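Local coordinates for EscD/YscD/HrpQ family type III secretion system inner membrane ring protein (Pseudomonas aeruginosa, PDB 6UID) that probably helps build the inner-membrane ring of the type III secretion system, its cytosolic domain likely meeting the sorting platform beneath the basal body, at residues R25-S30 / Q34-L39; P69-Q74 / I81-A86; R94-F97 / S103-E106. All blocks are in the same frame, centred on the assembly; numbering follows the deposited sequence. Where two conformers were deposited one is given.

Contact 1 of 3, residues R25-S30 / Q34-L39; sequences RVALGS and QADLVL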
ATOM      1  N   ARG A  25       0.930   9.991 -11.283  1.00 14.72           N
ATOM      2  CA  ARG A  25      -0.002   9.768 -10.189  0.50 14.15           C
ATOM      3  C   ARG A  25      -0.663   8.406 -10.338  1.00 13.81           C
ATOM      4  O   ARG A  25      -1.107   8.034 -11.432  1.00 14.88           O
ATOM      5  CB  ARG A  25      -1.077  10.857 -10.238  0.50 14.68           C
ATOM      6  CG  ARG A  25      -2.210  10.727  -9.232  0.50 17.65           C
ATOM      7  CD  ARG A  25      -3.138  11.932  -9.332  0.50 13.74           C
ATOM      8  NE  ARG A  25      -4.091  12.010  -8.234  0.50 15.56           N
ATOM      9  CZ  ARG A  25      -5.240  11.348  -8.192  0.50 12.27           C
ATOM     10  NH1 ARG A  25      -5.588  10.567  -9.194  0.50 13.92           N
ATOM     11  NH2 ARG A  25      -6.057  11.492  -7.157  0.50 18.26           N
ATOM     12  N   VAL A  26      -0.752   7.672  -9.229  1.00 12.60           N
ATOM     13  CA  VAL A  26      -1.423   6.375  -9.174  1.00 12.91           C
ATOM     14  C   VAL A  26      -2.432   6.398  -8.035  1.00 13.37           C
ATOM     15  O   VAL A  26      -2.046   6.448  -6.863  1.00 14.37           O
ATOM     16  CB  VAL A  26      -0.428   5.221  -8.983  1.00 14.00           C
ATOM     17  CG1 VAL A  26      -1.180   3.877  -8.937  1.00 16.29           C
ATOM     18  CG2 VAL A  26       0.616   5.212 -10.094  1.00 16.33           C
ATOM     19  N   ALA A  27      -3.715   6.328  -8.371  1.00 13.01           N
ATOM     20  CA  ALA A  27      -4.782   6.257  -7.384  1.00 13.47           C
ATOM     21  C   ALA A  27      -5.264   4.817  -7.305  1.00 13.44           C
ATOM     22  O   ALA A  27      -5.489   4.170  -8.331  1.00 13.90           O
ATOM     23  CB  ALA A  27      -5.934   7.187  -7.769  1.00 15.53           C
ATOM     24  N   LEU A  28      -5.411   4.319  -6.095  1.00 12.56           N
ATOM     25  CA  LEU A  28      -5.899   2.973  -5.838  1.00 12.49           C
ATOM     26  C   LEU A  28      -7.219   3.094  -5.092  1.00 13.32           C
ATOM     27  O   LEU A  28      -7.322   3.878  -4.140  1.00 14.41           O
ATOM     28  CB  LEU A  28      -4.909   2.206  -4.974  1.00 14.65           C
ATOM     29  CG  LEU A  28      -3.487   2.031  -5.500  1.00 14.93           C
ATOM     30  CD1 LEU A  28      -2.620   3.230  -5.168  1.00 17.13           C
ATOM     31  CD2 LEU A  28      -2.874   0.770  -4.926  1.00 20.96           C
ATOM     32  N   GLY A  29      -8.220   2.325  -5.501  1.00 12.60           N
ATOM     33  CA  GLY A  29      -9.515   2.444  -4.853  1.00 12.85           C
ATOM     34  C   GLY A  29     -10.555   1.562  -5.505  1.00 13.88           C
ATOM     35  O   GLY A  29     -10.285   0.857  -6.481  1.00 14.50           O
ATOM     36  N   SER A  30     -11.779   1.664  -4.996  1.00 14.79           N
ATOM     37  CA  SER A  30     -12.858   0.807  -5.468  1.00 15.03           C
ATOM     38  C   SER A  30     -13.699   1.415  -6.578  1.00 16.31           C
ATOM     39  O   SER A  30     -14.535   0.699  -7.139  1.00 18.37           O
ATOM     40  CB  SER A  30     -13.782   0.452  -4.300  1.00 18.62           C
ATOM     41  OG  SER A  30     -14.310   1.627  -3.729  1.00 21.91           O
ATOM     42  N   GLN A  34     -12.333   6.755 -10.757  1.00 16.53           N
ATOM     43  CA  GLN A  34     -11.329   7.541 -10.055  1.00 18.92           C
ATOM     44  C   GLN A  34     -10.039   6.790  -9.799  1.00 17.87           C
ATOM     45  O   GLN A  34      -9.049   7.422  -9.396  1.00 23.12           O
ATOM     46  CB  GLN A  34     -11.887   7.998  -8.703  1.00 16.84           C
ATOM     47  CG  GLN A  34     -13.152   8.828  -8.804  1.00 19.49           C
ATOM     48  CD  GLN A  34     -13.525   9.429  -7.472  1.00 22.52           C
ATOM     49  OE1 GLN A  34     -12.909  10.404  -7.024  1.00 25.39           O
ATOM     50  NE2 GLN A  34     -14.491   8.823  -6.805  1.00 22.79           N
ATOM     51  N   ALA A  35     -10.008   5.480  -9.988  1.00 15.45           N
ATOM     52  CA  ALA A  35      -8.879   4.652  -9.595  1.00 16.22           C
ATOM     53  C   ALA A  35      -8.143   4.089 -10.800  1.00 16.64           C
ATOM     54  O   ALA A  35      -8.759   3.512 -11.711  1.00 19.62           O
ATOM     55  CB  ALA A  35      -9.350   3.503  -8.704  1.00 18.94           C
ATOM     56  N   ASP A  36      -6.825   4.260 -10.791  1.00 15.23           N
ATOM     57  CA  ASP A  36      -5.948   3.643 -11.779  1.00 15.54           C
ATOM     58  C   ASP A  36      -5.788   2.152 -11.534  1.00 16.69           C
ATOM     59  O   ASP A  36      -5.689   1.365 -12.487  1.00 21.02           O
ATOM     60  CB  ASP A  36      -4.597   4.345 -11.731  1.00 16.37           C
ATOM     61  CG  ASP A  36      -4.732   5.834 -11.986  1.00 19.67           C
ATOM     62  OD1 ASP A  36      -5.198   6.186 -13.081  1.00 17.90           O
ATOM     63  OD2 ASP A  36      -4.483   6.665 -11.094  1.00 17.28           O
ATOM     64  N   LEU A  37      -5.733   1.747 -10.264  1.00 15.64           N
ATOM     65  CA  LEU A  37      -5.675   0.354  -9.847  1.00 15.04           C
ATOM     66  C   LEU A  37      -6.948   0.110  -9.040  1.00 16.51           C
ATOM     67  O   LEU A  37      -7.135   0.709  -7.979  1.00 15.53           O
ATOM     68  CB  LEU A  37      -4.429   0.106  -9.000  1.00 16.14           C
ATOM     69  CG  LEU A  37      -3.090   0.458  -9.655  1.00 16.76           C
ATOM     70  CD1 LEU A  37      -1.894   0.223  -8.706  1.00 18.87           C
ATOM     71  CD2 LEU A  37      -2.921  -0.322 -10.943  1.00 20.19           C
ATOM     72  N   VAL A  38      -7.838  -0.740  -9.557  1.00 15.50           N
ATOM     73  CA  VAL A  38      -9.120  -1.016  -8.907  1.00 13.80           C
ATOM     74  C   VAL A  38      -8.950  -2.128  -7.876  1.00 15.03           C
ATOM     75  O   VAL A  38      -8.508  -3.236  -8.200  1.00 16.05           O
ATOM     76  CB  VAL A  38     -10.202  -1.368  -9.946  1.00 14.42           C
ATOM     77  CG1 VAL A  38     -11.489  -1.727  -9.254  1.00 16.49           C
ATOM     78  CG2 VAL A  38     -10.416  -0.198 -10.879  1.00 18.18           C
ATOM     79  N   LEU A  39      -9.311  -1.824  -6.633  1.00 15.70           N
ATOM     80  CA  LEU A  39      -9.154  -2.718  -5.502  1.00 15.65           C
ATOM     81  C   LEU A  39     -10.528  -3.151  -5.048  1.00 18.23           C
ATOM     82  O   LEU A  39     -11.405  -2.301  -4.844  1.00 20.45           O
ATOM     83  CB  LEU A  39      -8.497  -1.991  -4.327  1.00 16.64           C
ATOM     84  CG  LEU A  39      -7.094  -1.463  -4.550  1.00 19.41           C
ATOM     85  CD1 LEU A  39      -6.652  -0.661  -3.317  1.00 21.34           C
ATOM     86  CD2 LEU A  39      -6.139  -2.598  -4.829  1.00 21.47           C
TER
HETATM   87  O   HOH W   1      -4.190   9.401 -11.340  1.00 24.05           O
HETATM   88  O   HOH W   2      -8.351   9.876  -8.646  1.00 26.17           O

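Contact 2 of 3, residues P69-Q74 / I81-A86; sequences PRQDGQ and ILQALA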
ATOM      1  N   PRO A  69      -1.900   5.027   6.706  1.00 15.09           N
ATOM      2  CA  PRO A  69      -0.895   4.248   5.981  1.00 14.77           C
ATOM      3  C   PRO A  69       0.273   3.929   6.902  1.00 15.12           C
ATOM      4  O   PRO A  69       0.729   4.780   7.677  1.00 15.72           O
ATOM      5  CB  PRO A  69      -0.469   5.188   4.851  1.00 16.49           C
ATOM      6  CG  PRO A  69      -0.668   6.561   5.442  1.00 19.68           C
ATOM      7  CD  PRO A  69      -1.919   6.441   6.294  1.00 18.37           C
ATOM      8  N   ARG A  70       0.721   2.683   6.836  1.00 13.30           N
ATOM      9  CA  ARG A  70       1.827   2.216   7.666  1.00 14.52           C
ATOM     10  C   ARG A  70       2.824   1.474   6.791  1.00 14.93           C
ATOM     11  O   ARG A  70       2.462   0.871   5.776  1.00 15.19           O
ATOM     12  CB  ARG A  70       1.335   1.332   8.786  1.00 15.20           C
ATOM     13  CG  ARG A  70       0.434   2.092   9.750  1.00 16.38           C
ATOM     14  CD  ARG A  70      -0.145   1.210  10.838  1.00 19.76           C
ATOM     15  NE  ARG A  70      -1.043   1.984  11.689  1.00 20.07           N
ATOM     16  CZ  ARG A  70      -0.669   2.672  12.754  1.00 20.94           C
ATOM     17  NH1 ARG A  70       0.601   2.678  13.156  1.00 26.35           N
ATOM     18  NH2 ARG A  70      -1.585   3.364  13.426  1.00 21.53           N
ATOM     19  N   GLN A  71       4.090   1.552   7.188  1.00 14.91           N
ATOM     20  CA  GLN A  71       5.174   0.844   6.528  1.00 13.61           C
ATOM     21  C   GLN A  71       5.853   0.027   7.616  1.00 14.15           C
ATOM     22  O   GLN A  71       6.387   0.586   8.581  1.00 15.67           O
ATOM     23  CB  GLN A  71       6.131   1.829   5.872  1.00 13.30           C
ATOM     24  CG  GLN A  71       7.332   1.154   5.261  1.00 14.61           C
ATOM     25  CD  GLN A  71       8.212   2.126   4.535  1.00 15.56           C
ATOM     26  OE1 GLN A  71       8.111   2.291   3.333  1.00 15.53           O
ATOM     27  NE2 GLN A  71       9.074   2.804   5.283  1.00 20.47           N
ATOM     28  N   ASP A  72       5.754  -1.294   7.518  1.00 15.42           N
ATOM     29  CA  ASP A  72       6.211  -2.186   8.588  1.00 18.26           C
ATOM     30  C   ASP A  72       5.658  -1.751   9.949  1.00 18.21           C
ATOM     31  O   ASP A  72       6.349  -1.768  10.979  1.00 21.42           O
ATOM     32  CB  ASP A  72       7.740  -2.299   8.585  1.00 20.08           C
ATOM     33  CG  ASP A  72       8.274  -2.976   7.336  1.00 24.18           C
ATOM     34  OD1 ASP A  72       7.572  -3.855   6.769  1.00 21.56           O
ATOM     35  OD2 ASP A  72       9.394  -2.613   6.910  1.00 27.98           O
ATOM     36  N   GLY A  73       4.386  -1.358   9.948  1.00 17.43           N
ATOM     37  CA  GLY A  73       3.668  -0.977  11.139  1.00 19.66           C
ATOM     38  C   GLY A  73       3.813   0.468  11.566  1.00 19.20           C
ATOM     39  O   GLY A  73       3.041   0.920  12.428  1.00 22.24           O
ATOM     40  N   GLN A  74       4.762   1.214  10.996  1.00 17.18           N
ATOM     41  CA  GLN A  74       5.008   2.590  11.402  1.00 17.77           C
ATOM     42  C   GLN A  74       4.167   3.534  10.558  1.00 15.78           C
ATOM     43  O   GLN A  74       4.245   3.499   9.326  1.00 15.51           O
ATOM     44  CB  GLN A  74       6.486   2.915  11.196  1.00 21.16           C
ATOM     45  CG  GLN A  74       7.415   2.053  12.023  1.00 31.66           C
ATOM     46  CD  GLN A  74       7.228   2.274  13.516  1.00 47.73           C
ATOM     47  OE1 GLN A  74       7.025   1.326  14.273  1.00 54.15           O
ATOM     48  NE2 GLN A  74       7.292   3.534  13.943  1.00 46.65           N
ATOM     49  N   ILE A  81       8.662   9.176   1.306  1.00 14.49           N
ATOM     50  CA  ILE A  81       9.188   8.243   0.317  1.00 13.22           C
ATOM     51  C   ILE A  81       9.127   6.852   0.931  1.00 14.38           C
ATOM     52  O   ILE A  81       9.658   6.623   2.025  1.00 16.71           O
ATOM     53  CB  ILE A  81      10.623   8.605  -0.091  1.00 16.45           C
ATOM     54  CG1 ILE A  81      10.666   9.947  -0.844  1.00 18.74           C
ATOM     55  CG2 ILE A  81      11.251   7.484  -0.921  1.00 18.35           C
ATOM     56  CD1 ILE A  81       9.959   9.971  -2.166  1.00 17.39           C
ATOM     57  N   LEU A  82       8.462   5.945   0.244  1.00 13.37           N
ATOM     58  CA  LEU A  82       8.264   4.588   0.731  1.00 13.37           C
ATOM     59  C   LEU A  82       9.405   3.693   0.267  1.00 17.25           C
ATOM     60  O   LEU A  82      10.076   3.979  -0.730  1.00 17.79           O
ATOM     61  CB  LEU A  82       6.918   4.074   0.259  1.00 12.76           C
ATOM     62  CG  LEU A  82       5.711   4.867   0.761  1.00 14.63           C
ATOM     63  CD1 LEU A  82       4.436   4.240   0.180  1.00 14.62           C
ATOM     64  CD2 LEU A  82       5.656   4.955   2.275  1.00 16.07           C
ATOM     65  N   GLN A  83       9.660   2.632   1.037  1.00 15.19           N
ATOM     66  CA  GLN A  83      10.792   1.744   0.800  1.00 15.76           C
ATOM     67  C   GLN A  83      10.379   0.481   0.050  1.00 15.60           C
ATOM     68  O   GLN A  83       9.438  -0.217   0.440  1.00 15.21           O
ATOM     69  CB  GLN A  83      11.498   1.386   2.106  1.00 19.88           C
ATOM     70  CG  GLN A  83      12.442   2.519   2.585  1.00 52.90           C
ATOM     71  CD  GLN A  83      13.405   3.024   1.497  1.00 80.40           C
ATOM     72  OE1 GLN A  83      13.482   4.227   1.230  1.00 58.83           O
ATOM     73  NE2 GLN A  83      14.136   2.105   0.870  1.00 80.56           N
ATOM     74  N   ALA A  84      11.125   0.167  -1.005  1.00 15.00           N
ATOM     75  CA  ALA A  84      10.857  -1.045  -1.759  1.00 15.87           C
ATOM     76  C   ALA A  84      10.971  -2.272  -0.860  1.00 14.36           C
ATOM     77  O   ALA A  84      11.878  -2.392  -0.025  1.00 16.25           O
ATOM     78  CB  ALA A  84      11.841  -1.156  -2.926  1.00 17.63           C
ATOM     79  N   LEU A  85      10.004  -3.171  -1.035  1.00 14.43           N
ATOM     80  CA  LEU A  85       9.904  -4.469  -0.379  1.00 16.22           C
ATOM     81  C   LEU A  85       9.563  -4.371   1.097  1.00 15.99           C
ATOM     82  O   LEU A  85       9.450  -5.404   1.753  1.00 19.35           O
ATOM     83  CB  LEU A  85      11.111  -5.379  -0.627  1.00 16.82           C
ATOM     84  CG  LEU A  85      11.266  -5.774  -2.092  1.00 18.82           C
ATOM     85  CD1 LEU A  85      12.426  -6.733  -2.218  1.00 26.53           C
ATOM     86  CD2 LEU A  85      10.033  -6.425  -2.677  1.00 22.72           C
ATOM     87  N   ALA A  86       9.351  -3.178   1.634  1.00 15.10           N
ATOM     88  CA  ALA A  86       8.776  -3.075   2.964  1.00 15.28           C
ATOM     89  C   ALA A  86       7.275  -3.352   2.895  1.00 14.07           C
ATOM     90  O   ALA A  86       6.635  -3.170   1.853  1.00 14.95           O
ATOM     91  CB  ALA A  86       9.034  -1.685   3.536  1.00 17.05           C
TER

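Contact 3 of 3, residues R94-F97 / S103-E106; sequences RWTF and SFPE. Unlike the reference sequence in segment 94-97: T96 (reference Ala).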
ATOM      1  N   ARG A  94      -3.019  -4.395   1.767  1.00 13.70           N
ATOM      2  CA  ARG A  94      -1.631  -4.763   2.023  0.50 13.03           C
ATOM      3  C   ARG A  94      -0.913  -4.879   0.681  1.00 14.17           C
ATOM      4  O   ARG A  94      -1.415  -5.538  -0.241  1.00 14.16           O
ATOM      5  CB  ARG A  94      -1.524  -6.076   2.796  0.50 14.22           C
ATOM      6  CG  ARG A  94      -2.307  -6.086   4.101  0.50 15.50           C
ATOM      7  CD  ARG A  94      -1.517  -6.671   5.287  0.50 20.26           C
ATOM      8  NE  ARG A  94      -1.337  -8.119   5.224  0.50 19.95           N
ATOM      9  CZ  ARG A  94      -0.796  -8.853   6.202  0.50 12.81           C
ATOM     10  NH1 ARG A  94      -0.685 -10.165   6.037  0.50 20.30           N
ATOM     11  NH2 ARG A  94      -0.365  -8.284   7.349  0.50 19.15           N
ATOM     12  N   TRP A  95       0.243  -4.239   0.568  1.00 12.00           N
ATOM     13  CA  TRP A  95       0.935  -4.199  -0.712  1.00 13.67           C
ATOM     14  C   TRP A  95       2.421  -3.985  -0.496  1.00 12.91           C
ATOM     15  O   TRP A  95       2.867  -3.606   0.592  1.00 12.79           O
ATOM     16  CB  TRP A  95       0.372  -3.079  -1.600  1.00 12.52           C
ATOM     17  CG  TRP A  95       0.540  -1.670  -1.073  1.00 11.50           C
ATOM     18  CD1 TRP A  95      -0.203  -1.063  -0.101  1.00 12.35           C
ATOM     19  CD2 TRP A  95       1.474  -0.696  -1.525  1.00 10.86           C
ATOM     20  NE1 TRP A  95       0.220   0.226   0.074  1.00 12.84           N
ATOM     21  CE2 TRP A  95       1.244   0.481  -0.793  1.00 12.39           C
ATOM     22  CE3 TRP A  95       2.488  -0.701  -2.487  1.00 11.12           C
ATOM     23  CZ2 TRP A  95       1.996   1.641  -0.991  1.00 12.69           C
ATOM     24  CZ3 TRP A  95       3.225   0.451  -2.698  1.00 11.96           C
ATOM     25  CH2 TRP A  95       3.000   1.607  -1.930  1.00 13.38           C
ATOM     26  N   THR A  96       3.200  -4.232  -1.545  1.00 12.38           N
ATOM     27  CA  THR A  96       4.589  -3.827  -1.571  1.00 11.88           C
ATOM     28  C   THR A  96       4.959  -3.470  -3.000  1.00 12.96           C
ATOM     29  O   THR A  96       4.205  -3.735  -3.944  1.00 12.77           O
ATOM     30  CB  THR A  96       5.509  -4.919  -1.037  1.00 16.80           C
ATOM     31  OG1 THR A  96       6.776  -4.317  -0.719  1.00 25.28           O
ATOM     32  CG2 THR A  96       5.659  -6.017  -2.062  1.00 14.82           C
ATOM     33  N   PHE A  97       6.126  -2.878  -3.175  1.00 11.93           N
ATOM     34  CA  PHE A  97       6.596  -2.535  -4.504  1.00 12.58           C
ATOM     35  C   PHE A  97       8.079  -2.824  -4.600  1.00 12.64           C
ATOM     36  O   PHE A  97       8.782  -2.889  -3.580  1.00 12.99           O
ATOM     37  CB  PHE A  97       6.280  -1.067  -4.869  1.00 12.25           C
ATOM     38  CG  PHE A  97       7.186  -0.059  -4.203  1.00 12.10           C
ATOM     39  CD1 PHE A  97       6.928   0.340  -2.915  1.00 14.46           C
ATOM     40  CD2 PHE A  97       8.271   0.458  -4.878  1.00 13.44           C
ATOM     41  CE1 PHE A  97       7.789   1.274  -2.291  1.00 14.64           C
ATOM     42  CE2 PHE A  97       9.122   1.360  -4.270  1.00 15.85           C
ATOM     43  CZ  PHE A  97       8.863   1.769  -2.988  1.00 14.41           C
ATOM     44  N   SER A 103      12.541  -9.640  -7.379  1.00 21.74           N
ATOM     45  CA  SER A 103      11.401 -10.515  -7.147  1.00 21.56           C
ATOM     46  C   SER A 103      10.652 -10.116  -5.881  1.00 21.67           C
ATOM     47  O   SER A 103      11.242  -9.622  -4.916  1.00 21.95           O
ATOM     48  CB  SER A 103      11.843 -11.975  -6.989  1.00 28.67           C
ATOM     49  OG  SER A 103      12.401 -12.476  -8.187  1.00 34.90           O
ATOM     50  N   PHE A 104       9.331 -10.339  -5.892  1.00 16.99           N
ATOM     51  CA  PHE A 104       8.520 -10.149  -4.701  1.00 17.60           C
ATOM     52  C   PHE A 104       8.606 -11.378  -3.802  1.00 20.28           C
ATOM     53  O   PHE A 104       8.655 -12.510  -4.291  1.00 22.56           O
ATOM     54  CB  PHE A 104       7.050  -9.968  -5.071  1.00 16.83           C
ATOM     55  CG  PHE A 104       6.744  -8.676  -5.739  1.00 15.87           C
ATOM     56  CD1 PHE A 104       6.776  -7.503  -5.012  1.00 18.95           C
ATOM     57  CD2 PHE A 104       6.369  -8.634  -7.064  1.00 19.69           C
ATOM     58  CE1 PHE A 104       6.482  -6.306  -5.594  1.00 23.24           C
ATOM     59  CE2 PHE A 104       6.063  -7.409  -7.656  1.00 22.15           C
ATOM     60  CZ  PHE A 104       6.138  -6.254  -6.882  1.00 19.11           C
ATOM     61  N   PRO A 105       8.543 -11.185  -2.484  1.00 23.63           N
ATOM     62  CA  PRO A 105       8.366 -12.329  -1.586  1.00 26.87           C
ATOM     63  C   PRO A 105       6.983 -12.930  -1.755  1.00 23.63           C
ATOM     64  O   PRO A 105       6.004 -12.226  -2.026  1.00 24.55           O
ATOM     65  CB  PRO A 105       8.534 -11.709  -0.192  1.00 32.63           C
ATOM     66  CG  PRO A 105       8.151 -10.276  -0.354  1.00 29.48           C
ATOM     67  CD  PRO A 105       8.544  -9.895  -1.770  1.00 23.99           C
ATOM     68  N   GLU A 106       6.904 -14.255  -1.604  1.00 24.23           N
ATOM     69  CA  GLU A 106       5.614 -14.927  -1.695  1.00 26.71           C
ATOM     70  C   GLU A 106       4.693 -14.497  -0.564  1.00 28.74           C
ATOM     71  O   GLU A 106       3.478 -14.369  -0.758  1.00 37.48           O
ATOM     72  CB  GLU A 106       5.804 -16.448  -1.681  1.00 31.31           C
TER

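Contact 1 of 3, residues R25-S30 / Q34-L39
D36 reaches over to A27 at the start of a short parallel beta pairing, where edge strand 37-38 joins strand 24-29 in one sheet of a beta sandwich, consistent with the protein's FHA-related family. Its CB passes A27 O at 3.5 Å. CG, anti to its own carbonyl carbon (chi1 -58°), then faces A27 N, and OD2 accepts the A27 N-H on its anti lone pair at 2.8 Å, nearly straight (169°). The carboxylate thus does the work of a strand carbonyl before the second strand has begun. In the conformer of R25 described, one of two deposited, NH1 donates to one water that donates to OD2, and to a second that donates to Q34 O. NH1 and OD2 are 4.5 Å apart, so this tentative link runs through water and is no direct salt bridge.

From there the backbones take over: L37 N bonds to A27 O (3.1 Å), G29 N to L37 O and L39 N to G29 O (2.9 Å). G29 has a fully extended backbone, a conformation glycine adopts readily, and A35 CB packs on its N and O. The leucines and V26 serve the interior face, which meets I7 and F9 of strand 5-9. L37 CD1 touches both V26 CG1 (3.7 Å) and L28 CD2, while L39 CD1 rests on L28 CB at 3.7 Å.

Contact 2 of 3, residues P69-Q74 / I81-A86
Q71 stretches its side chain across to the loop 81-86 with OE1 leading. CG is anti to the backbone N (chi1 176°) and the chain stays extended beyond it, which carries OE1 to the backbone of L82 and Q83. There OE1 accepts the Q83 N-H at 2.8 Å in an almost linear bond (171°), the donor tilted 24° from the plane of the amide carbonyl. L82 CA lies beside the same oxygen at 3.5 Å, and Q88 NE2 is a further donor to it, so two N-H groups grip OE1. A86 comes up alongside the aliphatic part of Q71, CB against CG at 3.7 Å; a methyl is small enough to fit between this chain and D72, whose OD2 stands 3.5 Å from A86 CB. The D72 carboxylate is held by its other oxygen, OD1, which accepts from the backbone of G87.

Each segment contains a turn. Q71 to Q74 form the type I' turn of a two-residue beta hairpin, closed by Q71 N to Q74 O and Q74 N to Q71 O, and the positive phi angles of D72 and G73 are what this turn requires; glycine adopts its own easily. Q83 to A86 make a type II turn leading into strand 88-90, which pairs with strand 69-71. R70, pointing away from the loop, runs extended along the hairpin, and its NH1 donates to G73 O at 3.1 Å, with that oxygen at the edge of the guanidinium, in plane.

Contact 3 of 3, residues R94-F97 / S103-E106
A small, buried apolar contact between T96 and F104 lays the chain that follows strand 93-98 back against the outer face of the six-stranded antiparallel sheet of the sandwich. The T96 methyl does the touching: CG2 meets F104 CD1 at 3.5 Å and CE1 at 3.6 Å, approaching the ring obliquely as the two side chains run alongside each other, pointing opposite ways. T96, where the reference sequence has alanine, divides its two branches. OG1 sits anti to the backbone N (chi1 -163°) and is hydrogen-bonded to A86 O, which leaves CG2 in the crowded position between N and carbonyl carbon, turned to the ring. In this protein, then, the two branches go to different partners.

The ring is also met on its edge, F97 CA lying near its plane, 3.9 Å from CE1. The flat, apolar ring can meet a methyl and a backbone CA at once. F97 sends its own side chain away, to an edge-to-face pairing with W5. With no helix in the chain, strands and loops do the rest: F104 leans on K6 and R8 of strand 5-9 and on Y10, whose hydroxyl is hydrogen-bonded to P105 O.

How the contacts relate
Contacts 2 and 3 touch and meet on the same antiparallel sheet: a side-chain and a backbone bond join loop 81-86 to strand 93-98, so this loop links both. Contact 1 stands apart in the other, mixed sheet, with its centre about 19 Å from that of contact 2, on the opposite side of the chain's centre, and about 18 Å from that of contact 3. Its partly buried parallel strands combine backbone bonds, a tentative water-linked charge pair and a leucine-rich inner face. Contact 2, at the surface, relies on one glutamine reaching from a hairpin to a loop. Contact 3 is largely buried and has no hydrogen bond between its own segments.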